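Side-chain contacts in PT26-6P (Thermococcus sp., PDB 2WB7), which is of unknown function but is encoded by a euryarchaeal mobile element and joins two immunoglobulin-like domains to a helical domain: residues D401-K405 against K406-K410; A413-K416 against A417-S421; G450-D453 against E454-A458; Y471-F474 against L475-N479. All blocks are in the same frame, centred on the assembly; numbering follows the deposited sequence.

In the fold
All four contacts are local and belong to the helical domain, and they follow one another along the chain without nesting or crossing. Interaction 1 closes the tight turn between helix 393-404 and helix 408-438. Interaction 2 lies a little further along helix 408-438, and Leu402 CD1 of the turn reaches to 4.2 Å from its Thr414 OG1. Interaction 3 belongs to helix 442-465, with its nearest atoms about 6 Å from those of interaction 2. Interaction 4 opens helix 471-499 and returns to the turn, where Lys404 CE packs 3.8 Å from Tyr471 OH. The turn at the end of helix 393-404 thus meets both helix 408-438 and the start of helix 471-499, while interaction 3 lies apart on helix 442-465.

Interaction 1 of 4, residues D401-K405 against K406-K410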
loop_
_atom_site.group_PDB
_atom_site.type_symbol
_atom_site.label_atom_id
_atom_site.label_comp_id
_atom_site.label_asym_id
_atom_site.label_seq_id
_atom_site.Cartn_x
_atom_site.Cartn_y
_atom_site.Cartn_z
ATOM N N ASP A 401 -43.803 -11.460 -11.031
ATOM C CA ASP A 401 -45.209 -11.390 -10.687
ATOM C C ASP A 401 -46.032 -12.034 -11.778
ATOM O O ASP A 401 -46.957 -12.791 -11.511
ATOM C CB ASP A 401 -45.625 -9.948 -10.441
ATOM C CG ASP A 401 -45.078 -9.422 -9.120
ATOM O OD1 ASP A 401 -44.786 -10.263 -8.235
ATOM O OD2 ASP A 401 -44.922 -8.185 -8.957
ATOM N N LEU A 402 -45.673 -11.745 -13.014
ATOM C CA LEU A 402 -46.269 -12.435 -14.130
ATOM C C LEU A 402 -46.154 -13.947 -13.929
ATOM O O LEU A 402 -47.126 -14.673 -14.091
ATOM C CB LEU A 402 -45.600 -12.011 -15.430
ATOM C CG LEU A 402 -45.758 -10.532 -15.759
ATOM C CD1 LEU A 402 -45.077 -10.198 -17.076
ATOM C CD2 LEU A 402 -47.228 -10.218 -15.830
ATOM N N TYR A 403 -44.975 -14.431 -13.567
ATOM C CA TYR A 403 -44.823 -15.868 -13.405
ATOM C C TYR A 403 -45.908 -16.398 -12.469
ATOM O O TYR A 403 -46.592 -17.365 -12.796
ATOM C CB TYR A 403 -43.429 -16.250 -12.897
ATOM C CG TYR A 403 -43.241 -17.748 -12.710
ATOM C CD1 TYR A 403 -42.770 -18.547 -13.756
ATOM C CD2 TYR A 403 -43.535 -18.369 -11.492
ATOM C CE1 TYR A 403 -42.590 -19.917 -13.599
ATOM C CE2 TYR A 403 -43.363 -19.743 -11.328
ATOM C CZ TYR A 403 -42.894 -20.509 -12.388
ATOM O OH TYR A 403 -42.711 -21.869 -12.231
ATOM N N LYS A 404 -46.067 -15.768 -11.307
ATOM C CA LYS A 404 -47.089 -16.210 -10.349
ATOM C C LYS A 404 -48.517 -16.134 -10.899
ATOM O O LYS A 404 -49.310 -17.043 -10.693
ATOM C CB LYS A 404 -47.000 -15.404 -9.065
ATOM C CG LYS A 404 -45.737 -15.638 -8.308
ATOM C CD LYS A 404 -45.587 -14.552 -7.278
ATOM C CE LYS A 404 -44.408 -14.779 -6.388
ATOM N NZ LYS A 404 -44.278 -13.616 -5.462
ATOM N N LYS A 405 -48.837 -15.041 -11.585
ATOM C CA LYS A 405 -50.123 -14.884 -12.223
ATOM C C LYS A 405 -50.248 -15.843 -13.393
ATOM O O LYS A 405 -51.262 -15.853 -14.075
ATOM C CB LYS A 405 -50.267 -13.457 -12.746
ATOM C CG LYS A 405 -50.291 -12.377 -11.659
ATOM C CD LYS A 405 -50.363 -10.961 -12.258
ATOM C CE LYS A 405 -51.423 -10.851 -13.373
ATOM N NZ LYS A 405 -52.853 -11.091 -12.945
ATOM N N LYS A 406 -49.201 -16.620 -13.656
ATOM C CA LYS A 406 -49.215 -17.605 -14.738
ATOM C C LYS A 406 -49.360 -16.996 -16.125
ATOM O O LYS A 406 -49.761 -17.680 -17.061
ATOM C CB LYS A 406 -50.370 -18.574 -14.540
ATOM C CG LYS A 406 -50.342 -19.314 -13.242
ATOM C CD LYS A 406 -49.805 -20.718 -13.449
ATOM C CE LYS A 406 -50.272 -21.640 -12.345
ATOM N NZ LYS A 406 -51.766 -21.723 -12.331
ATOM N N ASP A 407 -49.052 -15.715 -16.267
ATOM C CA ASP A 407 -49.274 -15.044 -17.543
ATOM C C ASP A 407 -48.122 -15.265 -18.519
ATOM O O ASP A 407 -47.308 -14.379 -18.720
ATOM C CB ASP A 407 -49.509 -13.549 -17.325
ATOM C CG ASP A 407 -50.067 -12.860 -18.564
ATOM O OD1 ASP A 407 -50.097 -13.516 -19.636
ATOM O OD2 ASP A 407 -50.450 -11.661 -18.474
ATOM N N ARG A 408 -48.083 -16.437 -19.147
ATOM C CA ARG A 408 -46.935 -16.867 -19.941
ATOM C C ARG A 408 -46.779 -16.073 -21.216
ATOM O O ARG A 408 -45.696 -16.028 -21.818
ATOM C CB ARG A 408 -47.057 -18.349 -20.289
ATOM C CG ARG A 408 -47.304 -19.234 -19.075
ATOM C CD ARG A 408 -46.214 -19.048 -18.030
ATOM N NE ARG A 408 -44.899 -19.428 -18.547
ATOM C CZ ARG A 408 -43.908 -19.886 -17.792
ATOM N NH1 ARG A 408 -44.079 -20.028 -16.481
ATOM N NH2 ARG A 408 -42.752 -20.210 -18.347
ATOM N N GLU A 409 -47.867 -15.454 -21.635
ATOM C CA GLU A 409 -47.833 -14.691 -22.851
ATOM C C GLU A 409 -47.157 -13.346 -22.594
ATOM O O GLU A 409 -46.498 -12.788 -23.473
ATOM C CB GLU A 409 -49.251 -14.493 -23.371
ATOM C CG GLU A 409 -49.324 -13.671 -24.635
ATOM C CD GLU A 409 -50.724 -13.124 -24.907
ATOM O OE1 GLU A 409 -51.035 -12.878 -26.097
ATOM O OE2 GLU A 409 -51.512 -12.935 -23.940
ATOM N N LYS A 410 -47.320 -12.821 -21.385
ATOM C CA LYS A 410 -46.704 -11.542 -21.049
ATOM C C LYS A 410 -45.239 -11.752 -20.673
ATOM O O LYS A 410 -44.368 -10.915 -20.943
ATOM C CB LYS A 410 -47.446 -10.871 -19.892
ATOM C CG LYS A 410 -48.700 -10.116 -20.282
ATOM C CD LYS A 410 -49.044 -9.118 -19.187
ATOM C CE LYS A 410 -50.348 -8.375 -19.465
ATOM N NZ LYS A 410 -51.512 -9.255 -19.236
HETATM O O HOH W 1 -46.319 -19.607 -14.805
#
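Leu402 and Lys410 meet across the turn with their side chains at about a right angle. The CD1 methyl of Leu402 lies 3.7 Å from Lys410 CB, and its CD2 rests 4.0 Å from Lys410 CD, so both leucine methyls rest against the aliphatic part of the lysine chain. With CG beside its own backbone N (chi1 -62°), Leu402 swings its methyls toward the incoming helix. Were Leu402 replaced by an alanine, both methyls would be gone, and the aliphatic part of Lys410 would probably lose its partner, with a gap opened between the two helices.

Tyr403 and Arg408 run side by side in the same direction, ring and guanidinium planes 60° apart. A water at the edge of the guanidinium accepts from Arg408 NH1 at 2.8 Å and donates to Tyr403 O at 3.0 Å, standing above one face of the tyrosine ring near its rim. Arg408 NH2 hydrogen-bonds to the carbonyls of Ala466 and Gln468, which hold the guanidinium from another part of the chain.

The backbone forms a Schellman motif, with Lys406 at positive phi and Asp407 N bonded to Leu402 O at 3.1 Å. Asp407 then N-caps the next helix: OD1 takes a weak bond from Lys410 N, while OD2 makes a 2.7 Å salt bridge with Lys410 NZ.

Helix 393-404 is thereby joined to helix 408-438, where Ile411 touches both Leu402 and Tyr403, and the Tyr403 ring stacks on Phe474 of helix 471-499.

Interaction 2 of 4, residues A413-K416 against A417-S421; sequences ATTK and AMINS
Thr415 lays its CG2 methyl against the end of Ile419, one helical turn on, with CD1 of the isoleucine 3.6 Å from that methyl. The two side chains run side by side and point the same way. Thr415 holds OG1 beside its backbone N (chi1 -54°), which turns the hydroxyl back to bond with Ile411 O and leaves CG2, on the other branch, facing Ile419. Ile419 follows the backbone closely too, its CG1 passing 3.2 Å from Thr415 O.

Thr414 repeats the pattern on the adjoining side of the helix. Its hydroxyl bonds to Lys410 O, while its CG2 methyl lies alongside Met418, a selenomethionine, 4.1 Å from the SE atom. The chain of Met418 is extended beyond CG and carries SE well out from the backbone.

Under both pairs run regular helical bonds. Met418 N donates to Thr414 O at 2.8 Å with an N-H...O angle of 168°, and Ile419 N reaches Thr415 O at 2.8 Å. Each threonine therefore meets the residue four positions ahead through both its carbonyl and its methyl, and keeps its hydroxyl for the carbonyl four positions behind.

Met418 packs on Leu399 of helix 393-404, and Ile419 on Ile459 and Leu462 of helix 442-465. With Ala413, Lys416 and Asn420 exposed, this is the pattern of an amphipathic helix in a domain of packed helices.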
loop_
_atom_site.group_PDB
_atom_site.type_symbol
_atom_site.label_atom_id
_atom_site.label_comp_id
_atom_site.label_asym_id
_atom_site.label_seq_id
_atom_site.Cartn_x
_atom_site.Cartn_y
_atom_site.Cartn_z
ATOM N N ALA A 413 -43.771 -11.688 -23.984
ATOM C CA ALA A 413 -43.661 -10.358 -24.569
ATOM C C ALA A 413 -42.440 -9.634 -24.022
ATOM O O ALA A 413 -41.642 -9.080 -24.778
ATOM C CB ALA A 413 -44.914 -9.566 -24.293
ATOM N N THR A 414 -42.307 -9.653 -22.697
ATOM C CA THR A 414 -41.258 -8.931 -21.978
ATOM C C THR A 414 -39.857 -9.449 -22.302
ATOM O O THR A 414 -38.939 -8.674 -22.596
ATOM C CB THR A 414 -41.504 -9.060 -20.470
ATOM O OG1 THR A 414 -42.833 -8.617 -20.194
ATOM C CG2 THR A 414 -40.498 -8.241 -19.638
ATOM N N THR A 415 -39.706 -10.766 -22.210
ATOM C CA THR A 415 -38.478 -11.443 -22.562
ATOM C C THR A 415 -37.998 -10.948 -23.912
ATOM O O THR A 415 -36.857 -10.522 -24.064
ATOM C CB THR A 415 -38.719 -12.953 -22.710
ATOM O OG1 THR A 415 -39.343 -13.465 -21.527
ATOM C CG2 THR A 415 -37.414 -13.674 -22.939
ATOM N N LYS A 416 -38.887 -11.024 -24.892
ATOM C CA LYS A 416 -38.590 -10.595 -26.236
ATOM C C LYS A 416 -38.179 -9.130 -26.269
ATOM O O LYS A 416 -37.242 -8.751 -26.954
ATOM C CB LYS A 416 -39.810 -10.821 -27.121
ATOM C CG LYS A 416 -39.590 -10.402 -28.557
ATOM C CD LYS A 416 -40.900 -10.435 -29.361
ATOM C CE LYS A 416 -40.646 -10.146 -30.842
ATOM N NZ LYS A 416 -39.802 -8.910 -31.048
ATOM N N ALA A 417 -38.880 -8.303 -25.515
ATOM C CA ALA A 417 -38.559 -6.879 -25.454
ATOM C C ALA A 417 -37.137 -6.669 -24.933
ATOM O O ALA A 417 -36.338 -5.919 -25.511
ATOM C CB ALA A 417 -39.552 -6.166 -24.569
HETATM N N MSE A 418 -36.837 -7.341 -23.827
HETATM C CA MSE A 418 -35.534 -7.257 -23.184
HETATM C C MSE A 418 -34.439 -7.731 -24.101
HETATM O O MSE A 418 -33.356 -7.151 -24.124
HETATM C CB MSE A 418 -35.512 -8.104 -21.916
HETATM C CG MSE A 418 -36.024 -7.383 -20.698
HETATM SE SE MSE A 418 -36.416 -8.640 -19.285
HETATM C CE MSE A 418 -36.704 -7.372 -17.848
ATOM N N ILE A 419 -34.724 -8.802 -24.835
ATOM C CA ILE A 419 -33.757 -9.372 -25.749
ATOM C C ILE A 419 -33.397 -8.409 -26.869
ATOM O O ILE A 419 -32.252 -8.358 -27.309
ATOM C CB ILE A 419 -34.251 -10.680 -26.334
ATOM C CG1 ILE A 419 -34.158 -11.772 -25.276
ATOM C CG2 ILE A 419 -33.408 -11.058 -27.531
ATOM C CD1 ILE A 419 -35.037 -12.966 -25.540
ATOM N N ASN A 420 -34.366 -7.633 -27.326
ATOM C CA ASN A 420 -34.076 -6.601 -28.314
ATOM C C ASN A 420 -33.095 -5.583 -27.784
ATOM O O ASN A 420 -32.193 -5.138 -28.487
ATOM C CB ASN A 420 -35.358 -5.905 -28.761
ATOM C CG ASN A 420 -36.075 -6.675 -29.850
ATOM O OD1 ASN A 420 -35.485 -7.548 -30.500
ATOM N ND2 ASN A 420 -37.356 -6.360 -30.065
ATOM N N SER A 421 -33.271 -5.215 -26.529
ATOM C CA SER A 421 -32.389 -4.254 -25.910
ATOM C C SER A 421 -30.969 -4.794 -25.786
ATOM O O SER A 421 -30.013 -4.074 -26.030
ATOM C CB SER A 421 -32.940 -3.864 -24.551
ATOM O OG SER A 421 -34.038 -2.990 -24.702
#

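Interaction 3 of 4, residues G450-D453 against E454-A458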
loop_
_atom_site.group_PDB
_atom_site.type_symbol
_atom_site.label_atom_id
_atom_site.label_comp_id
_atom_site.label_asym_id
_atom_site.label_seq_id
_atom_site.Cartn_x
_atom_site.Cartn_y
_atom_site.Cartn_z
ATOM N N GLY A 450 -15.433 -10.080 -24.858
ATOM C CA GLY A 450 -15.985 -10.559 -23.608
ATOM C C GLY A 450 -17.377 -9.997 -23.405
ATOM O O GLY A 450 -18.298 -10.713 -23.013
ATOM N N ALA A 451 -17.539 -8.707 -23.672
ATOM C CA ALA A 451 -18.838 -8.080 -23.538
ATOM C C ALA A 451 -19.822 -8.810 -24.430
ATOM O O ALA A 451 -20.911 -9.181 -24.005
ATOM C CB ALA A 451 -18.767 -6.614 -23.919
ATOM N N ILE A 452 -19.436 -9.026 -25.681
ATOM C CA ILE A 452 -20.331 -9.665 -26.643
ATOM C C ILE A 452 -20.746 -11.045 -26.158
ATOM O O ILE A 452 -21.917 -11.401 -26.239
ATOM C CB ILE A 452 -19.714 -9.736 -28.050
ATOM C CG1 ILE A 452 -19.453 -8.323 -28.579
ATOM C CG2 ILE A 452 -20.629 -10.498 -28.990
ATOM C CD1 ILE A 452 -18.807 -8.291 -29.942
ATOM N N ASP A 453 -19.811 -11.819 -25.619
ATOM C CA ASP A 453 -20.157 -13.130 -25.076
ATOM C C ASP A 453 -21.051 -13.071 -23.822
ATOM O O ASP A 453 -21.855 -13.988 -23.572
ATOM C CB ASP A 453 -18.895 -13.950 -24.767
ATOM C CG ASP A 453 -17.972 -14.107 -25.974
ATOM O OD1 ASP A 453 -18.443 -14.088 -27.136
ATOM O OD2 ASP A 453 -16.756 -14.271 -25.751
ATOM N N GLU A 454 -20.915 -12.017 -23.025
ATOM C CA GLU A 454 -21.732 -11.924 -21.821
ATOM C C GLU A 454 -23.187 -11.622 -22.165
ATOM O O GLU A 454 -24.110 -12.307 -21.681
ATOM C CB GLU A 454 -21.170 -10.901 -20.843
ATOM C CG GLU A 454 -19.908 -11.377 -20.159
ATOM C CD GLU A 454 -20.089 -12.725 -19.448
ATOM O OE1 GLU A 454 -21.005 -12.896 -18.610
ATOM O OE2 GLU A 454 -19.285 -13.638 -19.722
ATOM N N TYR A 455 -23.377 -10.607 -23.012
ATOM C CA TYR A 455 -24.701 -10.207 -23.450
ATOM C C TYR A 455 -25.384 -11.383 -24.114
ATOM O O TYR A 455 -26.543 -11.656 -23.837
ATOM C CB TYR A 455 -24.625 -9.025 -24.406
ATOM C CG TYR A 455 -24.193 -7.727 -23.744
ATOM C CD1 TYR A 455 -23.342 -6.834 -24.392
ATOM C CD2 TYR A 455 -24.637 -7.392 -22.473
ATOM C CE1 TYR A 455 -22.958 -5.643 -23.803
ATOM C CE2 TYR A 455 -24.254 -6.196 -21.869
ATOM C CZ TYR A 455 -23.414 -5.328 -22.537
ATOM O OH TYR A 455 -23.040 -4.147 -21.927
ATOM N N LYS A 456 -24.652 -12.082 -24.985
ATOM C CA LYS A 456 -25.145 -13.310 -25.637
ATOM C C LYS A 456 -25.625 -14.332 -24.615
ATOM O O LYS A 456 -26.656 -14.983 -24.814
ATOM C CB LYS A 456 -24.061 -13.967 -26.504
ATOM C CG LYS A 456 -23.851 -13.410 -27.930
ATOM C CD LYS A 456 -23.407 -14.584 -28.819
ATOM C CE LYS A 456 -22.245 -14.260 -29.750
ATOM N NZ LYS A 456 -22.654 -14.265 -31.203
ATOM N N ALA A 457 -24.883 -14.496 -23.527
ATOM C CA ALA A 457 -25.309 -15.453 -22.504
ATOM C C ALA A 457 -26.609 -15.002 -21.847
ATOM O O ALA A 457 -27.465 -15.824 -21.487
ATOM C CB ALA A 457 -24.237 -15.627 -21.450
ATOM N N ALA A 458 -26.739 -13.694 -21.656
ATOM C CA ALA A 458 -27.915 -13.148 -21.026
ATOM C C ALA A 458 -29.119 -13.350 -21.924
ATOM O O ALA A 458 -30.179 -13.775 -21.466
ATOM C CB ALA A 458 -27.717 -11.689 -20.732
#
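Helix 442-465 is an amphipathic alpha-helix packed between helix 408-438 and helix 471-499, and Ala451 and Tyr455 form one of the four-residue steps on its buried side. The tyrosine ring leans back along the helix, with CE1 4.3 Å from Ala451 CB and CD1 3.4 Å from Ala451 O. Its CG sits beside the backbone N (chi1 -69°), which carries the ring toward the preceding turn. The same alanine carbonyl accepts from Tyr455 N at 3.0 Å, almost straight with an N-H...O angle of 177°. At the far end of the ring Tyr455 OH bonds to Asp489 OD1 of helix 471-499, while the ring itself packs on Lys425 and Ile426 of helix 408-438.

Glu454 is buried as well. Its chain folds at chi2 (-55°), with CG 3.3 Å from Gly450 O, and its carboxylate leaves the helix to meet other parts of the domain: OE1 bonds to His484 ND1 and OE2 to Ser517 OG of helix 503-523. Both carboxylate oxygens are thus satisfied inside the protein, and a protonated histidine would probably help to steady the charge.

Ile452 and Lys456 lie side by side and point the same way, the lysine CE approaching the CG2 methyl at 4.2 Å. Ile452 packs on Ala429 and Glu430 of helix 408-438, while the lysine is exposed. Asp453 is exposed too; its OD1 takes a bond from Gln449 NE2, and its backbone O receives Ala457 N at 3.1 Å.

Interaction 4 of 4, residues Y471-F474 against L475-N479; sequences YQMF and LNYLN
Leu478 sets its CD1 methyl over a face of the Phe474 ring, a CH-pi contact with CD1 4.0 Å from the ring centroid and 28° off the ring normal. Phe474 has CG anti to its backbone N (chi1 174°), which lays the ring beside the leucine one turn ahead. A second methyl-on-face pair joins Tyr471 and Leu475, where CD1 of the leucine lies 4.0 Å from Tyr471 CZ. Met473 bends its chain so that CE comes to 4.0 Å from Tyr477 CE2.

On the more polar side, Gln472 bends at chi2 and brings NE2 to 3.0 Å from Asn476 OD1. This hydrogen bond arrives from well above the asparagine carbonyl plane, and the two amide planes are 33° apart. A leucine in place of Asn476 would probably leave the Gln472 amide without its acceptor and free to turn.

Behind these side chains the helical bonds fix the four-residue spacing, among them Leu475 N to Tyr471 O at 3.0 Å and Leu478 N to Phe474 O at 3.1 Å. Just ahead of the helix, Asp470 OD2 accepts from Met473 N and helps to hold the first turn.

Tyr471 and Leu475 press on Ile400 of helix 393-404. Leu478 touches Leu399 of that helix and Leu462 of helix 442-465, Tyr477 packs on Asp461 and Ala465, and Asn476 meets Tyr523 of helix 503-523.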
loop_
_atom_site.group_PDB
_atom_site.type_symbol
_atom_site.label_atom_id
_atom_site.label_comp_id
_atom_site.label_asym_id
_atom_site.label_seq_id
_atom_site.Cartn_x
_atom_site.Cartn_y
_atom_site.Cartn_z
ATOM N N TYR A 471 -40.201 -22.820 -10.286
ATOM C CA TYR A 471 -40.072 -21.448 -9.819
ATOM C C TYR A 471 -38.623 -21.013 -9.618
ATOM O O TYR A 471 -38.209 -19.970 -10.125
ATOM C CB TYR A 471 -40.860 -21.262 -8.529
ATOM C CG TYR A 471 -40.826 -19.857 -7.990
ATOM C CD1 TYR A 471 -41.174 -18.779 -8.788
ATOM C CD2 TYR A 471 -40.467 -19.608 -6.670
ATOM C CE1 TYR A 471 -41.152 -17.494 -8.288
ATOM C CE2 TYR A 471 -40.455 -18.332 -6.163
ATOM C CZ TYR A 471 -40.797 -17.277 -6.977
ATOM O OH TYR A 471 -40.769 -15.992 -6.483
ATOM N N GLN A 472 -37.855 -21.811 -8.882
ATOM C CA GLN A 472 -36.467 -21.465 -8.620
ATOM C C GLN A 472 -35.701 -21.399 -9.926
ATOM O O GLN A 472 -34.804 -20.581 -10.109
ATOM C CB GLN A 472 -35.819 -22.467 -7.688
ATOM C CG GLN A 472 -34.434 -22.023 -7.241
ATOM C CD GLN A 472 -34.454 -20.730 -6.406
ATOM O OE1 GLN A 472 -34.962 -20.700 -5.291
ATOM N NE2 GLN A 472 -33.903 -19.665 -6.957
HETATM N N MSE A 473 -36.075 -22.260 -10.855
HETATM C CA MSE A 473 -35.378 -22.312 -12.114
HETATM C C MSE A 473 -35.658 -21.033 -12.913
HETATM O O MSE A 473 -34.834 -20.560 -13.696
HETATM C CB MSE A 473 -35.802 -23.562 -12.880
HETATM C CG MSE A 473 -34.668 -24.161 -13.691
HETATM SE SE MSE A 473 -33.172 -24.621 -12.517
HETATM C CE MSE A 473 -31.753 -23.713 -13.477
ATOM N N PHE A 474 -36.832 -20.463 -12.713
ATOM C CA PHE A 474 -37.189 -19.246 -13.411
ATOM C C PHE A 474 -36.379 -18.109 -12.788
ATOM O O PHE A 474 -35.771 -17.295 -13.488
ATOM C CB PHE A 474 -38.694 -19.018 -13.287
ATOM C CG PHE A 474 -39.171 -17.716 -13.853
ATOM C CD1 PHE A 474 -39.221 -17.516 -15.207
ATOM C CD2 PHE A 474 -39.606 -16.698 -13.016
ATOM C CE1 PHE A 474 -39.682 -16.314 -15.724
ATOM C CE2 PHE A 474 -40.069 -15.511 -13.522
ATOM C CZ PHE A 474 -40.101 -15.312 -14.875
ATOM N N LEU A 475 -36.371 -18.057 -11.459
ATOM C CA LEU A 475 -35.523 -17.123 -10.741
ATOM C C LEU A 475 -34.068 -17.268 -11.176
ATOM O O LEU A 475 -33.428 -16.280 -11.556
ATOM C CB LEU A 475 -35.642 -17.330 -9.231
ATOM C CG LEU A 475 -36.953 -16.873 -8.586
ATOM C CD1 LEU A 475 -36.832 -16.921 -7.061
ATOM C CD2 LEU A 475 -37.374 -15.476 -9.074
ATOM N N ASN A 476 -33.558 -18.504 -11.152
ATOM C CA ASN A 476 -32.150 -18.726 -11.449
ATOM C C ASN A 476 -31.721 -18.203 -12.803
ATOM O O ASN A 476 -30.666 -17.591 -12.927
ATOM C CB ASN A 476 -31.787 -20.187 -11.314
ATOM C CG ASN A 476 -31.674 -20.617 -9.878
ATOM O OD1 ASN A 476 -31.658 -19.790 -8.972
ATOM N ND2 ASN A 476 -31.619 -21.920 -9.655
ATOM N N TYR A 477 -32.541 -18.432 -13.818
ATOM C CA TYR A 477 -32.201 -17.957 -15.142
ATOM C C TYR A 477 -32.284 -16.432 -15.260
ATOM O O TYR A 477 -31.470 -15.811 -15.961
ATOM C CB TYR A 477 -33.091 -18.611 -16.195
ATOM C CG TYR A 477 -32.550 -19.913 -16.750
ATOM C CD1 TYR A 477 -31.379 -19.931 -17.503
ATOM C CD2 TYR A 477 -33.222 -21.119 -16.549
ATOM C CE1 TYR A 477 -30.880 -21.107 -18.030
ATOM C CE2 TYR A 477 -32.737 -22.299 -17.078
ATOM C CZ TYR A 477 -31.568 -22.286 -17.824
ATOM O OH TYR A 477 -31.064 -23.454 -18.350
ATOM N N LEU A 478 -33.267 -15.827 -14.594
ATOM C CA LEU A 478 -33.343 -14.370 -14.573
ATOM C C LEU A 478 -32.098 -13.816 -13.890
ATOM O O LEU A 478 -31.474 -12.869 -14.362
ATOM C CB LEU A 478 -34.590 -13.896 -13.843
ATOM C CG LEU A 478 -35.905 -14.072 -14.594
ATOM C CD1 LEU A 478 -37.038 -13.548 -13.725
ATOM C CD2 LEU A 478 -35.834 -13.375 -15.951
ATOM N N ASN A 479 -31.715 -14.437 -12.785
ATOM C CA ASN A 479 -30.544 -13.996 -12.073
ATOM C C ASN A 479 -29.236 -14.184 -12.859
ATOM O O ASN A 479 -28.392 -13.280 -12.886
ATOM C CB ASN A 479 -30.469 -14.646 -10.705
ATOM C CG ASN A 479 -29.526 -13.921 -9.799
ATOM O OD1 ASN A 479 -28.532 -14.484 -9.334
ATOM N ND2 ASN A 479 -29.791 -12.641 -9.580
#